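Local coordinates for protein D-alanyl transferase DltD (Enterococcus faecalis, PDB 6O93) that probably transfers D-alanine to lipoteichoic acid during cell wall biogenesis at the membrane of this Gram-positive bacterium, at residues Glu222-Ala227 against Gly354-Asp359. Sequence-based numbering, arbitrary orientation.
Sequences ELDQLA and GWLAVD
Leu356 reaches from helix 352-367 into the flank of helix 220-233 and packs between Leu223 and Asp224. The contact is plain helix-to-helix packing within the alpha/beta fold of the DltD family, which belongs to the SGNH hydrolase clan. Helix 352-367 is the next helix or strand in the chain after strand 331-333, an outermost strand of the parallel sheet. Helix 220-233 packs on helix 352-367. The centre of the contact lies about 21 Å from the centre of the chain.

The apolar part is a meeting of two leucines. CD1 of Leu356 lies 3.8 Å from CB of Leu223 and 4.0 Å from CD1 of Leu223. The two side chains cross at about a right angle. CB of Leu356 already points toward the facing helix. With CG anti to the backbone N (chi1 -179°) and chi2 at 68°, both methyls touch it. Leu214 and Tyr218 also touch Leu223, and Leu60 of helix 57-63 touches Leu356. The pair thus belongs to a larger apolar cluster.

The second methyl meets backbone. CD2 of Leu356 lies 3.4 Å from both N and CA of Asp224. The same CD2 of Leu356 is 3.7 Å from the carbonyl carbon C of Leu223, so it sits against the peptide link between the two residues. This is van der Waals contact. The CA atoms of Asp224 and Leu356 are the nearest pair across the two segments, 7.2 Å apart.

The carboxylate of Asp224 is held by the other helix. Its OD1 makes a salt bridge to NE of Arg353, one residue before Gly354, which ties the two helices together beside the leucines. OD1 of Asp224 also lies 3.8 Å from CD2 of Leu356, a van der Waals contact.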
loop_
_atom_site.group_PDB
_atom_site.type_symbol
_atom_site.label_atom_id
_atom_site.label_comp_id
_atom_site.label_asym_id
_atom_site.label_seq_id
_atom_site.Cartn_x
_atom_site.Cartn_y
_atom_site.Cartn_z
ATOM N N GLU A 222 -4.392 -3.954 -28.032
ATOM C CA GLU A 222 -4.437 -2.588 -28.542
ATOM C C GLU A 222 -3.885 -1.611 -27.511
ATOM O O GLU A 222 -3.073 -0.736 -27.836
ATOM C CB GLU A 222 -5.873 -2.218 -28.921
ATOM C CG GLU A 222 -6.025 -0.833 -29.541
ATOM C CD GLU A 222 -7.478 -0.454 -29.779
ATOM O OE1 GLU A 222 -8.373 -1.184 -29.302
ATOM O OE2 GLU A 222 -7.726 0.575 -30.441
ATOM N N LEU A 223 -4.311 -1.754 -26.255
ATOM C CA LEU A 223 -3.845 -0.859 -25.201
ATOM C C LEU A 223 -2.352 -1.035 -24.943
ATOM O O LEU A 223 -1.637 -0.051 -24.714
ATOM C CB LEU A 223 -4.643 -1.105 -23.920
ATOM C CG LEU A 223 -6.132 -0.761 -24.000
ATOM C CD1 LEU A 223 -6.898 -1.398 -22.850
ATOM C CD2 LEU A 223 -6.336 0.747 -24.003
ATOM N N ASP A 224 -1.865 -2.278 -24.967
ATOM C CA ASP A 224 -0.446 -2.522 -24.719
ATOM C C ASP A 224 0.415 -1.806 -25.752
ATOM O O ASP A 224 1.417 -1.169 -25.403
ATOM C CB ASP A 224 -0.164 -4.025 -24.732
ATOM C CG ASP A 224 1.074 -4.400 -23.929
ATOM O OD1 ASP A 224 1.468 -3.628 -23.031
ATOM O OD2 ASP A 224 1.657 -5.472 -24.200
ATOM N N GLN A 225 0.035 -1.896 -27.030
ATOM C CA GLN A 225 0.764 -1.188 -28.076
ATOM C C GLN A 225 0.635 0.321 -27.915
ATOM O O GLN A 225 1.613 1.057 -28.095
ATOM C CB GLN A 225 0.255 -1.623 -29.451
ATOM C CG GLN A 225 0.553 -3.076 -29.793
ATOM C CD GLN A 225 -0.092 -3.514 -31.096
ATOM O OE1 GLN A 225 -1.113 -2.965 -31.513
ATOM N NE2 GLN A 225 0.506 -4.507 -31.747
ATOM N N LEU A 226 -0.564 0.804 -27.579
ATOM C CA LEU A 226 -0.757 2.238 -27.389
ATOM C C LEU A 226 0.076 2.753 -26.221
ATOM O O LEU A 226 0.603 3.871 -26.269
ATOM C CB LEU A 226 -2.239 2.540 -27.168
ATOM C CG LEU A 226 -2.611 4.011 -26.972
ATOM C CD1 LEU A 226 -2.347 4.805 -28.242
ATOM C CD2 LEU A 226 -4.064 4.144 -26.546
ATOM N N ALA A 227 0.208 1.951 -25.163
ATOM C CA ALA A 227 1.000 2.372 -24.012
ATOM C C ALA A 227 2.461 2.570 -24.392
ATOM O O ALA A 227 3.127 3.472 -23.872
ATOM C CB ALA A 227 0.871 1.349 -22.884
ATOM N N GLY A 354 3.098 -1.295 -17.094
ATOM C CA GLY A 354 3.017 -2.001 -15.825
ATOM C C GLY A 354 1.626 -1.944 -15.223
ATOM O O GLY A 354 1.074 -2.964 -14.800
ATOM N N TRP A 355 1.037 -0.747 -15.177
ATOM C CA TRP A 355 -0.314 -0.617 -14.643
ATOM C C TRP A 355 -1.328 -1.344 -15.520
ATOM O O TRP A 355 -2.281 -1.941 -15.007
ATOM C CB TRP A 355 -0.685 0.857 -14.502
ATOM C CG TRP A 355 -0.159 1.476 -13.248
ATOM C CD1 TRP A 355 0.724 2.510 -13.150
ATOM C CD2 TRP A 355 -0.478 1.091 -11.905
ATOM N NE1 TRP A 355 0.971 2.799 -11.829
ATOM C CE2 TRP A 355 0.245 1.940 -11.044
ATOM C CE3 TRP A 355 -1.306 0.112 -11.346
ATOM C CZ2 TRP A 355 0.166 1.842 -9.659
ATOM C CZ3 TRP A 355 -1.386 0.017 -9.968
ATOM C CH2 TRP A 355 -0.654 0.877 -9.141
ATOM N N LEU A 356 -1.143 -1.305 -16.841
ATOM C CA LEU A 356 -2.025 -2.058 -17.728
ATOM C C LEU A 356 -2.002 -3.541 -17.384
ATOM O O LEU A 356 -3.053 -4.189 -17.321
ATOM C CB LEU A 356 -1.618 -1.845 -19.186
ATOM C CG LEU A 356 -2.489 -2.559 -20.225
ATOM C CD1 LEU A 356 -3.890 -1.952 -20.264
ATOM C CD2 LEU A 356 -1.840 -2.519 -21.601
ATOM N N ALA A 357 -0.807 -4.097 -17.162
ATOM C CA ALA A 357 -0.703 -5.500 -16.775
ATOM C C ALA A 357 -1.351 -5.744 -15.420
ATOM O O ALA A 357 -2.078 -6.729 -15.237
ATOM C CB ALA A 357 0.764 -5.931 -16.756
ATOM N N VAL A 358 -1.101 -4.857 -14.453
ATOM C CA VAL A 358 -1.734 -4.993 -13.144
ATOM C C VAL A 358 -3.246 -4.887 -13.276
ATOM O O VAL A 358 -3.995 -5.667 -12.675
ATOM C CB VAL A 358 -1.177 -3.939 -12.168
ATOM C CG1 VAL A 358 -2.012 -3.898 -10.897
ATOM C CG2 VAL A 358 0.279 -4.231 -11.840
ATOM N N ASP A 359 -3.717 -3.925 -14.071
ATOM C CA ASP A 359 -5.154 -3.738 -14.246
ATOM C C ASP A 359 -5.826 -5.011 -14.748
ATOM O O ASP A 359 -6.929 -5.354 -14.307
ATOM C CB ASP A 359 -5.415 -2.585 -15.214
ATOM C CG ASP A 359 -6.890 -2.350 -15.450
ATOM O OD1 ASP A 359 -7.537 -1.720 -14.583
ATOM O OD2 ASP A 359 -7.401 -2.803 -16.495
#